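Local coordinates for monovalent Na+/H+ antiporter subunit A (Dietzia sp. DQ12-45-1b, PDB 7D3U), which probably exchanges sodium ions for protons across the cell membrane, as the antiporter subunit A of the multi-subunit Mrp complex, at residues R845-Y850 / G914-D919; V664-R669 / D910-D915; K384-K389 / Y492-G497; A314-I319 / A482-S487; A8-I13 / F111-L116. All coordinates share one frame; numbering follows the deposited sequence.

Interaction 1 (R845-Y850 / G914-D919); sequences RIRVPY and GDDRSD
Arg845 lays its aliphatic stem against the carboxylate of Asp916 and passes its guanidinium on to Asp919. This is the closely packed part of the contact: Arg845 CD lies 3.1 Å from Asp916 OD2, with CG of the same arginine almost as near. Asp916 CG stands anti to its own backbone N (chi1 -168°), which carries the carboxylate across to the arginine stem. A bend at chi3 of Arg845 (78°) then turns the guanidinium past this group. Asp919 OD2 sits over one face of it, 3.2 Å from Arg845 NH2, in a salt bridge of charges alone, since no N-H points at the oxygen. The stronger polar partner of the arginine is Asp910 on helix 890-912, which salt-bridges NE and is also hydrogen-bonded to Tyr850 OH. Replacing Arg845 by a leucine would probably leave Asp910 and Asp919 without the positive charge they share. The looser side belongs to the exposed Arg847, whose NH2 stays 4.1 Å from Asp916 OD2, at the guanidinium edge and beyond salt-bridge range. Charged residues suit this exposed side, where solvent can reach Arg847 and Asp919 alike. The arrangement is a surface contact of charged side chains between two loops: the one joining helices 821-837 and 850-866 in the MnhB-related region, and the tail that leaves helix 890-912.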
# COMPACT_ATOMS: atom_id res chain seq x y z
N ARG B 845 20.40 32.23 -0.17
CA ARG B 845 20.44 30.96 0.53
C ARG B 845 20.44 31.18 2.03
O ARG B 845 21.27 31.92 2.56
CB ARG B 845 21.68 30.16 0.12
CG ARG B 845 21.52 29.39 -1.17
CD ARG B 845 22.62 28.36 -1.33
NE ARG B 845 22.39 27.17 -0.52
CZ ARG B 845 21.87 26.04 -0.99
NH1 ARG B 845 21.52 25.96 -2.27
NH2 ARG B 845 21.69 25.01 -0.19
N ILE B 846 19.49 30.55 2.72
CA ILE B 846 19.44 30.61 4.17
C ILE B 846 20.68 29.94 4.73
O ILE B 846 20.90 28.74 4.52
CB ILE B 846 18.16 29.96 4.71
CG1 ILE B 846 16.98 30.25 3.78
CG2 ILE B 846 17.86 30.45 6.11
CD1 ILE B 846 16.56 31.70 3.77
N ARG B 847 21.51 30.70 5.45
CA ARG B 847 22.81 30.24 5.90
C ARG B 847 22.79 29.72 7.33
O ARG B 847 23.79 29.85 8.05
CB ARG B 847 23.84 31.36 5.76
CG ARG B 847 24.21 31.68 4.33
CD ARG B 847 25.21 30.67 3.78
NE ARG B 847 24.98 30.38 2.37
CZ ARG B 847 25.31 31.18 1.37
NH1 ARG B 847 25.91 32.34 1.62
NH2 ARG B 847 25.06 30.83 0.12
N VAL B 848 21.68 29.13 7.77
CA VAL B 848 21.60 28.53 9.10
C VAL B 848 21.45 27.02 8.94
O VAL B 848 20.93 26.56 7.91
CB VAL B 848 20.44 29.13 9.91
CG1 VAL B 848 20.58 30.63 9.99
CG2 VAL B 848 19.11 28.74 9.30
N PRO B 849 21.89 26.22 9.90
CA PRO B 849 21.63 24.77 9.81
C PRO B 849 20.19 24.46 10.18
O PRO B 849 19.82 24.49 11.36
CB PRO B 849 22.62 24.17 10.82
CG PRO B 849 22.85 25.26 11.80
CD PRO B 849 22.74 26.56 11.05
N TYR B 850 19.36 24.16 9.19
CA TYR B 850 17.94 23.96 9.42
C TYR B 850 17.59 22.52 9.76
O TYR B 850 16.57 22.29 10.42
CB TYR B 850 17.13 24.41 8.21
CG TYR B 850 17.80 24.14 6.88
CD1 TYR B 850 17.72 22.90 6.29
CD2 TYR B 850 18.52 25.13 6.23
CE1 TYR B 850 18.33 22.64 5.08
CE2 TYR B 850 19.13 24.89 5.03
CZ TYR B 850 19.03 23.65 4.45
OH TYR B 850 19.64 23.40 3.25
N GLY B 914 16.04 29.28 -6.16
CA GLY B 914 17.15 29.39 -7.08
C GLY B 914 17.81 28.05 -7.35
O GLY B 914 17.28 26.98 -7.04
N ASP B 915 19.00 28.12 -7.94
CA ASP B 915 19.80 26.94 -8.22
C ASP B 915 21.04 26.88 -7.35
O ASP B 915 21.20 25.94 -6.57
CB ASP B 915 20.19 26.91 -9.71
CG ASP B 915 19.01 26.62 -10.61
OD1 ASP B 915 17.96 26.16 -10.10
OD2 ASP B 915 19.12 26.85 -11.84
N ASP B 916 21.91 27.88 -7.45
CA ASP B 916 23.04 28.12 -6.55
C ASP B 916 23.73 26.81 -6.13
O ASP B 916 23.82 26.47 -4.95
CB ASP B 916 22.59 28.92 -5.33
CG ASP B 916 23.75 29.45 -4.51
OD1 ASP B 916 24.91 29.08 -4.78
OD2 ASP B 916 23.50 30.26 -3.60
N ARG B 917 24.20 26.07 -7.13
CA ARG B 917 24.95 24.84 -6.88
C ARG B 917 26.31 25.21 -6.32
O ARG B 917 27.30 25.36 -7.04
CB ARG B 917 25.07 24.00 -8.15
CG ARG B 917 23.76 23.46 -8.68
CD ARG B 917 23.83 23.27 -10.18
NE ARG B 917 24.86 22.29 -10.54
CZ ARG B 917 24.61 21.16 -11.18
NH1 ARG B 917 23.37 20.85 -11.54
NH2 ARG B 917 25.60 20.32 -11.46
N SER B 918 26.36 25.37 -4.99
CA SER B 918 27.57 25.85 -4.32
C SER B 918 27.97 24.99 -3.13
O SER B 918 28.77 25.44 -2.30
CB SER B 918 27.39 27.30 -3.87
OG SER B 918 28.46 27.71 -3.03
N ASP B 919 27.45 23.77 -3.00
CA ASP B 919 27.79 22.90 -1.88
C ASP B 919 28.22 21.53 -2.40
O ASP B 919 27.44 20.57 -2.34
CB ASP B 919 26.62 22.78 -0.90
CG ASP B 919 25.96 24.12 -0.61
OD1 ASP B 919 26.69 25.11 -0.42
OD2 ASP B 919 24.72 24.17 -0.56

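Interaction 2 (V664-R669 / D910-D915); sequences VLVLQR and DKLGGD
Two helices predicted to cross the membrane, 646-667 in the MbhD-like region and 890-912, meet at their C-terminal ends, where Arg669 gathers the backbone carbonyls of Leu912 and Gly914. Arginine suits this buried place because a helix end presents carbonyl oxygens and the guanidinium carries N-H groups along several edges. A bend at chi3 of Arg669 (129°) turns the guanidinium to these carbonyls. NH1 donates to Leu912 O and NH2 to Gly914 O, both oxygens lying at the guanidinium edge; the modelled lengths are too short to be taken literally. Arg669 NH2 also forms a weak, salt-bridging bond with Asp915 OD1 (3.2 Å), while NE is taken by Leu766 O. Gly914 has a positive phi (69°), a backbone shape that favours glycine. Apolar packing adds to this: Leu665 CD1 lies 3.9 Å from Gly913 N, and Val666 CG1 3.8 Å from Leu912 CD1. Subunit C of the complex packs against the latter pair, its Val91 touching Val666 and its Val88 touching Leu912. The guanidinium is tied to its own segment too: Arg669 NH1 donates to Leu665 O at 2.9 Å, with the oxygen only 6° out of the guanidinium plane.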
# COMPACT_ATOMS: atom_id res chain seq x y z
N VAL B 664 5.35 29.65 -6.06
CA VAL B 664 6.14 30.53 -6.91
C VAL B 664 7.55 29.96 -7.10
O VAL B 664 8.09 29.97 -8.22
CB VAL B 664 6.18 31.95 -6.32
CG1 VAL B 664 7.46 32.67 -6.72
CG2 VAL B 664 4.96 32.74 -6.77
N LEU B 665 8.15 29.46 -6.02
CA LEU B 665 9.50 28.92 -6.11
C LEU B 665 9.57 27.70 -7.02
O LEU B 665 10.61 27.44 -7.63
CB LEU B 665 10.01 28.55 -4.72
CG LEU B 665 10.38 29.71 -3.80
CD1 LEU B 665 11.27 29.23 -2.68
CD2 LEU B 665 11.05 30.80 -4.60
N VAL B 666 8.47 26.94 -7.13
CA VAL B 666 8.46 25.77 -8.01
C VAL B 666 7.83 26.06 -9.37
O VAL B 666 7.91 25.20 -10.26
CB VAL B 666 7.74 24.58 -7.35
CG1 VAL B 666 8.43 24.18 -6.06
CG2 VAL B 666 6.28 24.90 -7.12
N LEU B 667 7.21 27.22 -9.55
CA LEU B 667 6.68 27.61 -10.84
C LEU B 667 7.67 28.44 -11.65
O LEU B 667 7.54 28.52 -12.87
CB LEU B 667 5.39 28.41 -10.67
CG LEU B 667 4.10 27.61 -10.49
CD1 LEU B 667 2.89 28.51 -10.66
CD2 LEU B 667 4.05 26.45 -11.46
N GLN B 668 8.65 29.05 -10.98
CA GLN B 668 9.72 29.71 -11.72
C GLN B 668 10.56 28.73 -12.53
O GLN B 668 11.42 29.17 -13.30
CB GLN B 668 10.62 30.49 -10.76
CG GLN B 668 11.62 29.64 -10.02
CD GLN B 668 12.31 30.39 -8.91
OE1 GLN B 668 11.87 31.47 -8.52
NE2 GLN B 668 13.40 29.83 -8.40
N ARG B 669 10.34 27.42 -12.37
CA ARG B 669 11.08 26.41 -13.11
C ARG B 669 10.26 25.75 -14.21
O ARG B 669 10.84 25.10 -15.09
CB ARG B 669 11.57 25.31 -12.15
CG ARG B 669 12.13 25.84 -10.85
CD ARG B 669 12.52 24.71 -9.92
NE ARG B 669 13.88 24.86 -9.43
CZ ARG B 669 14.22 25.66 -8.43
NH1 ARG B 669 13.30 26.38 -7.81
NH2 ARG B 669 15.49 25.74 -8.05
N ASP B 910 15.49 27.36 1.21
CA ASP B 910 16.88 27.30 0.80
C ASP B 910 17.13 26.23 -0.25
O ASP B 910 18.03 26.40 -1.09
CB ASP B 910 17.77 27.04 2.02
CG ASP B 910 19.17 26.61 1.64
OD1 ASP B 910 19.85 27.36 0.92
OD2 ASP B 910 19.58 25.51 2.06
N LYS B 911 16.37 25.14 -0.24
CA LYS B 911 16.60 24.09 -1.22
C LYS B 911 15.93 24.40 -2.55
O LYS B 911 16.50 24.13 -3.61
CB LYS B 911 16.11 22.75 -0.67
CG LYS B 911 16.85 22.27 0.56
CD LYS B 911 17.92 21.26 0.20
CE LYS B 911 19.28 21.92 0.05
NZ LYS B 911 20.37 20.93 -0.13
N LEU B 912 14.73 24.97 -2.52
CA LEU B 912 13.99 25.27 -3.75
C LEU B 912 14.34 26.63 -4.33
O LEU B 912 14.25 26.81 -5.55
CB LEU B 912 12.49 25.19 -3.49
CG LEU B 912 11.89 23.79 -3.40
CD1 LEU B 912 10.47 23.85 -2.88
CD2 LEU B 912 11.92 23.12 -4.76
N GLY B 913 14.71 27.60 -3.50
CA GLY B 913 15.01 28.93 -3.99
C GLY B 913 16.24 29.00 -4.87
O GLY B 913 17.36 28.79 -4.40
N GLY B 914 16.04 29.28 -6.16
CA GLY B 914 17.15 29.39 -7.08
C GLY B 914 17.81 28.05 -7.35
O GLY B 914 17.28 26.98 -7.04
N ASP B 915 19.00 28.12 -7.94
CA ASP B 915 19.80 26.94 -8.22
C ASP B 915 21.04 26.88 -7.35
O ASP B 915 21.20 25.94 -6.57
CB ASP B 915 20.19 26.91 -9.71
CG ASP B 915 19.01 26.62 -10.61
OD1 ASP B 915 17.96 26.16 -10.10
OD2 ASP B 915 19.12 26.85 -11.84

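Interaction 3 (K384-K389 / Y492-G497); sequences KEWMFK and YEADFG
Helix 379-391 runs past the irregular chain 492-497 with its nearest alpha carbons, those of Trp386 and Phe496, 8.3 Å apart, a spacing filled by the indole of Trp386. The ring is gripped at its edge and on both faces. NE1 of Trp386 donates to Asp495 O at 2.9 Å and a fairly straight 157°; the oxygen lies in the indole plane, whereas the donor stands above the carbonyl plane. Phe496 turns its edge to one face in a T-shaped (edge-to-face) pair, centroids 4.9 Å apart and planes at 76°. Over the opposite face lies Lys389 CE, near the rim. The far end of the indole meets Tyr492 rim to rim, Trp386 CH2 being 3.5 Å from Tyr492 CE2. Lysine suits its position because the long stem can run over the indole face before a bend at chi4 (55°) turns NZ of Lys389 to hydrogen-bond to Tyr492 OH at 2.8 Å. With a leucine at Trp386, Asp495 O would probably lose its N-H donor and the rings of Phe496 and Tyr492 a gap-filling neighbour. The Trp, Tyr and Phe form an aromatic cluster that fastens a loop to a helix of the antiporter-like transmembrane region.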
# COMPACT_ATOMS: atom_id res chain seq x y z
N LYS B 384 -6.74 -59.84 -11.17
CA LYS B 384 -7.54 -59.39 -12.31
C LYS B 384 -8.86 -60.14 -12.39
O LYS B 384 -9.90 -59.55 -12.70
CB LYS B 384 -6.75 -59.55 -13.60
CG LYS B 384 -5.83 -58.38 -13.91
CD LYS B 384 -6.37 -57.53 -15.03
CE LYS B 384 -5.32 -56.56 -15.55
NZ LYS B 384 -4.86 -55.63 -14.49
N GLU B 385 -8.85 -61.44 -12.10
CA GLU B 385 -10.10 -62.18 -12.11
C GLU B 385 -10.99 -61.79 -10.93
O GLU B 385 -12.21 -61.81 -11.05
CB GLU B 385 -9.85 -63.69 -12.13
CG GLU B 385 -9.36 -64.28 -10.82
CD GLU B 385 -9.45 -65.79 -10.80
OE1 GLU B 385 -9.08 -66.40 -9.78
OE2 GLU B 385 -9.90 -66.38 -11.81
N TRP B 386 -10.39 -61.38 -9.81
CA TRP B 386 -11.18 -60.82 -8.72
C TRP B 386 -11.81 -59.50 -9.13
O TRP B 386 -12.98 -59.24 -8.82
CB TRP B 386 -10.30 -60.63 -7.49
CG TRP B 386 -10.58 -61.63 -6.42
CD1 TRP B 386 -9.95 -62.83 -6.24
CD2 TRP B 386 -11.56 -61.53 -5.39
NE1 TRP B 386 -10.48 -63.48 -5.16
CE2 TRP B 386 -11.47 -62.71 -4.62
CE3 TRP B 386 -12.51 -60.57 -5.05
CZ2 TRP B 386 -12.29 -62.94 -3.52
CZ3 TRP B 386 -13.32 -60.80 -3.96
CH2 TRP B 386 -13.21 -61.97 -3.20
N MET B 387 -11.06 -58.65 -9.84
CA MET B 387 -11.62 -57.40 -10.33
C MET B 387 -12.77 -57.65 -11.30
O MET B 387 -13.78 -56.95 -11.27
CB MET B 387 -10.53 -56.58 -11.02
CG MET B 387 -11.00 -55.25 -11.56
SD MET B 387 -9.61 -54.15 -11.86
CE MET B 387 -8.66 -54.44 -10.37
N PHE B 388 -12.62 -58.66 -12.16
CA PHE B 388 -13.70 -58.99 -13.09
C PHE B 388 -14.92 -59.53 -12.36
O PHE B 388 -16.05 -59.17 -12.69
CB PHE B 388 -13.20 -59.99 -14.13
CG PHE B 388 -12.17 -59.43 -15.06
CD1 PHE B 388 -12.23 -58.11 -15.47
CD2 PHE B 388 -11.15 -60.23 -15.54
CE1 PHE B 388 -11.28 -57.60 -16.33
CE2 PHE B 388 -10.20 -59.72 -16.40
CZ PHE B 388 -10.27 -58.40 -16.79
N LYS B 389 -14.71 -60.40 -11.37
CA LYS B 389 -15.81 -60.89 -10.56
C LYS B 389 -16.51 -59.76 -9.83
O LYS B 389 -17.74 -59.80 -9.64
CB LYS B 389 -15.28 -61.93 -9.56
CG LYS B 389 -16.03 -62.02 -8.25
CD LYS B 389 -15.40 -63.07 -7.35
CE LYS B 389 -15.91 -62.98 -5.93
NZ LYS B 389 -17.40 -63.06 -5.87
N TYR B 492 -16.32 -59.24 3.33
CA TYR B 492 -16.45 -60.27 2.30
C TYR B 492 -15.43 -61.37 2.55
O TYR B 492 -14.24 -61.09 2.71
CB TYR B 492 -16.26 -59.68 0.90
CG TYR B 492 -16.81 -60.54 -0.21
CD1 TYR B 492 -18.17 -60.53 -0.51
CD2 TYR B 492 -15.98 -61.36 -0.95
CE1 TYR B 492 -18.67 -61.32 -1.53
CE2 TYR B 492 -16.48 -62.15 -1.97
CZ TYR B 492 -17.83 -62.12 -2.25
OH TYR B 492 -18.33 -62.91 -3.26
N GLU B 493 -15.90 -62.61 2.57
CA GLU B 493 -15.02 -63.76 2.71
C GLU B 493 -14.16 -63.90 1.46
O GLU B 493 -14.66 -64.29 0.40
CB GLU B 493 -15.83 -65.03 2.97
CG GLU B 493 -15.00 -66.29 3.20
CD GLU B 493 -15.84 -67.51 3.49
OE1 GLU B 493 -17.09 -67.40 3.48
OE2 GLU B 493 -15.26 -68.59 3.73
N ALA B 494 -12.88 -63.59 1.58
CA ALA B 494 -11.98 -63.52 0.44
C ALA B 494 -11.12 -64.77 0.34
O ALA B 494 -10.74 -65.37 1.35
CB ALA B 494 -11.08 -62.29 0.52
N ASP B 495 -10.81 -65.16 -0.89
CA ASP B 495 -9.90 -66.28 -1.14
C ASP B 495 -9.21 -66.06 -2.48
O ASP B 495 -9.87 -65.80 -3.49
CB ASP B 495 -10.64 -67.62 -1.12
CG ASP B 495 -11.77 -67.68 -2.12
OD1 ASP B 495 -12.44 -66.64 -2.32
OD2 ASP B 495 -12.00 -68.76 -2.70
N PHE B 496 -7.88 -66.16 -2.48
CA PHE B 496 -7.06 -65.99 -3.67
C PHE B 496 -6.35 -67.31 -3.91
O PHE B 496 -5.26 -67.55 -3.37
CB PHE B 496 -6.06 -64.84 -3.49
CG PHE B 496 -6.65 -63.62 -2.85
CD1 PHE B 496 -7.83 -63.06 -3.32
CD2 PHE B 496 -6.03 -63.02 -1.76
CE1 PHE B 496 -8.37 -61.94 -2.73
CE2 PHE B 496 -6.57 -61.90 -1.17
CZ PHE B 496 -7.74 -61.36 -1.65
N GLY B 497 -6.95 -68.18 -4.72
CA GLY B 497 -6.43 -69.52 -4.85
C GLY B 497 -6.33 -70.08 -6.26
O GLY B 497 -5.92 -71.23 -6.43

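Interaction 4 (A314-I319 / A482-S487); sequences AMVAAI and AAARAS
Ala484 points its methyl group at helix 312-341, into a place bordered by Met315, Val316 and Ile319, three side chains on one side of that helix. Val316 comes closest, its CG2 branch 3.6 Å from Ala484 CB; CG2 stands anti to the carbonyl carbon, while the second branch, CG1 (chi1 -180°), is turned the other way, onto Ala494 and Phe496. Met315 offers its stem and not its tip: CB lies 4.0 Å from Ala484 CB, and a bend at chi2 (-45°) carries the end of the chain away from Ala484; the residue also packs on Ser254 and Ile488. Alanine suits this position because its lack of bulk lets the backbones draw together, the alpha carbons of Met315 and Ala484 being only 5.3 Å apart. The contact joins a predicted transmembrane helix of the antiporter-like region, the family fold shared with the membrane arm of complex I, to the C-terminal end of the short helix 477-484. Ile319, one helical turn on from Met315, reaches across with an extended arm, and its CD1 ends 3.7 Å from Ala483 CB, close to the Ala483 carbonyl as well. A branched apolar residue with a long arm suits this place, since it spans to a small methyl; Val75 of helix 71-94 packs against both Ile319 and Ala483. At the other end Ser487 sets its hydroxyl beside the methionine stem, OG 3.3 Å from Met315 CG. The same OG makes a weak hydrogen bond back to Ala484 O, at 3.5 Å, consistent with a small polar residue here.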
# COMPACT_ATOMS: atom_id res chain seq x y z
N ALA B 314 -15.86 -55.78 -4.08
CA ALA B 314 -15.05 -54.90 -4.91
C ALA B 314 -13.84 -54.35 -4.19
O ALA B 314 -12.78 -54.19 -4.81
CB ALA B 314 -15.90 -53.74 -5.43
N MET B 315 -13.95 -54.07 -2.89
CA MET B 315 -12.81 -53.54 -2.15
C MET B 315 -11.72 -54.58 -1.98
O MET B 315 -10.53 -54.23 -1.97
CB MET B 315 -13.27 -53.01 -0.80
CG MET B 315 -14.24 -51.86 -0.90
SD MET B 315 -13.72 -50.65 -2.12
CE MET B 315 -15.29 -49.95 -2.57
N VAL B 316 -12.09 -55.86 -1.86
CA VAL B 316 -11.09 -56.92 -1.81
C VAL B 316 -10.28 -56.94 -3.09
O VAL B 316 -9.04 -57.01 -3.07
CB VAL B 316 -11.76 -58.28 -1.55
CG1 VAL B 316 -10.72 -59.37 -1.49
CG2 VAL B 316 -12.57 -58.23 -0.27
N ALA B 317 -10.96 -56.87 -4.24
CA ALA B 317 -10.27 -56.84 -5.52
C ALA B 317 -9.40 -55.60 -5.64
O ALA B 317 -8.27 -55.67 -6.12
CB ALA B 317 -11.28 -56.91 -6.66
N ALA B 318 -9.91 -54.45 -5.19
CA ALA B 318 -9.13 -53.22 -5.26
C ALA B 318 -7.86 -53.32 -4.44
O ALA B 318 -6.78 -52.92 -4.90
CB ALA B 318 -9.98 -52.04 -4.79
N ILE B 319 -7.94 -53.86 -3.23
CA ILE B 319 -6.76 -53.94 -2.38
C ILE B 319 -5.76 -54.95 -2.92
O ILE B 319 -4.55 -54.70 -2.96
CB ILE B 319 -7.16 -54.25 -0.93
CG1 ILE B 319 -8.01 -53.12 -0.36
CG2 ILE B 319 -5.93 -54.46 -0.07
CD1 ILE B 319 -8.60 -53.42 0.98
N ALA B 482 -9.59 -58.04 6.07
CA ALA B 482 -9.70 -57.12 7.20
C ALA B 482 -9.53 -55.68 6.76
O ALA B 482 -10.10 -54.77 7.37
CB ALA B 482 -8.68 -57.48 8.27
N ALA B 483 -8.76 -55.45 5.70
CA ALA B 483 -8.60 -54.11 5.14
C ALA B 483 -9.75 -53.71 4.23
O ALA B 483 -9.86 -52.54 3.87
CB ALA B 483 -7.29 -54.02 4.37
N ALA B 484 -10.61 -54.66 3.85
CA ALA B 484 -11.77 -54.35 3.02
C ALA B 484 -13.01 -54.10 3.86
O ALA B 484 -13.81 -53.22 3.54
CB ALA B 484 -12.03 -55.48 2.03
N ARG B 485 -13.20 -54.86 4.95
CA ARG B 485 -14.28 -54.57 5.87
C ARG B 485 -14.00 -53.34 6.73
O ARG B 485 -14.86 -52.96 7.53
CB ARG B 485 -14.55 -55.77 6.77
CG ARG B 485 -13.59 -55.91 7.93
CD ARG B 485 -14.16 -56.82 9.01
NE ARG B 485 -15.30 -56.20 9.69
CZ ARG B 485 -16.57 -56.52 9.45
NH1 ARG B 485 -16.86 -57.45 8.55
NH2 ARG B 485 -17.54 -55.91 10.11
N ALA B 486 -12.83 -52.72 6.57
CA ALA B 486 -12.54 -51.44 7.20
C ALA B 486 -12.53 -50.29 6.22
O ALA B 486 -12.56 -49.13 6.66
CB ALA B 486 -11.18 -51.50 7.92
N SER B 487 -12.47 -50.56 4.92
CA SER B 487 -12.60 -49.51 3.92
C SER B 487 -14.07 -49.14 3.70
O SER B 487 -14.40 -47.96 3.55
CB SER B 487 -11.96 -49.94 2.61
OG SER B 487 -12.94 -50.38 1.69

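Interaction 5 (A8-I13 / F111-L116); sequences AVAFGI and FAASML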
# COMPACT_ATOMS: atom_id res chain seq x y z
N ALA B 8 7.15 -40.34 13.96
CA ALA B 8 8.28 -39.47 14.24
C ALA B 8 9.59 -40.12 13.84
O ALA B 8 10.51 -39.44 13.38
CB ALA B 8 8.29 -39.09 15.72
N VAL B 9 9.70 -41.44 14.00
CA VAL B 9 10.90 -42.14 13.57
C VAL B 9 10.98 -42.17 12.05
O VAL B 9 12.07 -42.05 11.47
CB VAL B 9 10.94 -43.55 14.18
CG1 VAL B 9 11.93 -44.43 13.44
CG2 VAL B 9 11.28 -43.48 15.65
N ALA B 10 9.84 -42.33 11.38
CA ALA B 10 9.83 -42.28 9.92
C ALA B 10 10.30 -40.93 9.41
O ALA B 10 10.97 -40.85 8.37
CB ALA B 10 8.42 -42.58 9.39
N PHE B 11 9.97 -39.86 10.13
CA PHE B 11 10.46 -38.54 9.73
C PHE B 11 11.91 -38.31 10.14
O PHE B 11 12.65 -37.63 9.43
CB PHE B 11 9.56 -37.45 10.31
CG PHE B 11 8.44 -37.04 9.40
CD1 PHE B 11 8.66 -36.14 8.38
CD2 PHE B 11 7.17 -37.57 9.56
CE1 PHE B 11 7.63 -35.77 7.53
CE2 PHE B 11 6.14 -37.20 8.72
CZ PHE B 11 6.37 -36.30 7.71
N GLY B 12 12.33 -38.86 11.27
CA GLY B 12 13.73 -38.78 11.65
C GLY B 12 14.64 -39.52 10.70
O GLY B 12 15.80 -39.16 10.54
N ILE B 13 14.12 -40.56 10.05
CA ILE B 13 14.87 -41.23 8.99
C ILE B 13 15.20 -40.24 7.88
O ILE B 13 16.34 -40.18 7.39
CB ILE B 13 14.09 -42.44 8.45
CG1 ILE B 13 14.07 -43.56 9.48
CG2 ILE B 13 14.70 -42.93 7.15
CD1 ILE B 13 13.22 -44.73 9.08
N PHE B 111 9.43 -38.76 1.28
CA PHE B 111 8.27 -39.27 0.56
C PHE B 111 7.61 -40.40 1.32
O PHE B 111 6.38 -40.42 1.47
CB PHE B 111 8.69 -39.74 -0.83
CG PHE B 111 7.66 -39.50 -1.89
CD1 PHE B 111 6.39 -39.06 -1.56
CD2 PHE B 111 7.96 -39.70 -3.22
CE1 PHE B 111 5.45 -38.83 -2.53
CE2 PHE B 111 7.02 -39.48 -4.20
CZ PHE B 111 5.76 -39.04 -3.86
N ALA B 112 8.40 -41.35 1.81
CA ALA B 112 7.86 -42.45 2.60
C ALA B 112 7.24 -41.96 3.90
O ALA B 112 6.19 -42.47 4.32
CB ALA B 112 8.95 -43.48 2.89
N ALA B 113 7.85 -40.97 4.54
CA ALA B 113 7.29 -40.44 5.78
C ALA B 113 5.96 -39.74 5.52
O ALA B 113 5.01 -39.90 6.30
CB ALA B 113 8.28 -39.49 6.44
N SER B 114 5.86 -38.98 4.43
CA SER B 114 4.61 -38.30 4.12
C SER B 114 3.53 -39.31 3.73
O SER B 114 2.36 -39.14 4.11
CB SER B 114 4.83 -37.29 3.00
OG SER B 114 5.74 -36.28 3.40
N MET B 115 3.90 -40.36 3.01
CA MET B 115 2.93 -41.40 2.69
C MET B 115 2.46 -42.11 3.95
O MET B 115 1.26 -42.41 4.10
CB MET B 115 3.52 -42.41 1.71
CG MET B 115 3.10 -42.19 0.29
SD MET B 115 1.35 -41.79 0.14
CE MET B 115 0.62 -43.42 0.27
N LEU B 116 3.38 -42.40 4.87
CA LEU B 116 3.01 -43.00 6.14
C LEU B 116 2.05 -42.11 6.91
O LEU B 116 1.06 -42.58 7.47
CB LEU B 116 4.26 -43.28 6.97
CG LEU B 116 4.10 -44.24 8.14
CD1 LEU B 116 3.48 -45.52 7.66
CD2 LEU B 116 5.43 -44.51 8.80
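Ser114 OG, which brushes the end of the Phe11 ring with Phe11 CZ 4.4 Å away, is hydrogen-bonded to Leu110 O one turn earlier on its own helix, so that a small polar residue is satisfied in a buried place. Ala10 and Phe11 are the two residues of segment 8-13 that touch Ala113, Ser114 and Leu116 of segment 111-116. Ala113 lies at the middle of the contact. Its methyl stands squarely over the face of the Phe11 ring, CB 3.6 Å from the ring centroid and 2° off the normal, so that all six ring carbons lie at nearly the same distance from it: a CH-pi contact of almost ideal alignment. The same methyl meets the backbone of the facing helix, with Ala113 CB 3.6 Å from Ala10 O. Ala10 in turn lays its CB 3.6 Å from Leu116 CD2. Leu116 has CG anti to the backbone N (chi1 -164°), and this brings its CD2 branch to that methyl; the leucine also packs on Thr77 and Leu81 of helix 71-94. Alanine suits both central places, since a methyl lets the alpha carbons of Ala10 and Ala113 come within 5.2 Å. Phe11 also touches a bound dodecyl maltoside molecule, consistent with a position at the lipid-facing side. The two short segments run 8.5 Å apart at 162°, an antiparallel packing of helix 2-23 against the predicted transmembrane helix 102-119 through facing alanines, with an aromatic ring covering one side of the crossing.

In the fold
Interactions 1 and 2 lie together and share Gly914 and Asp915: interaction 2 is buried where helix 890-912 ends, interaction 1 is its surface continuation. Asp910, held by Arg845 and Tyr850, connects the two; charges and backbone carbonyls carry most of the contact at this end. About 70 to 96 Å away between centres, across the centre of the chain, interactions 3, 4 and 5 rest mainly on apolar and aromatic packing. Interactions 3 and 4 touch through Val316 and Ala317, their segments alternating along the sequence; 3 is partly buried and still polar at its exposed side, 4 wholly buried. Interaction 5, about 25 Å from interaction 4 between centres, alone pairs two regular helices throughout.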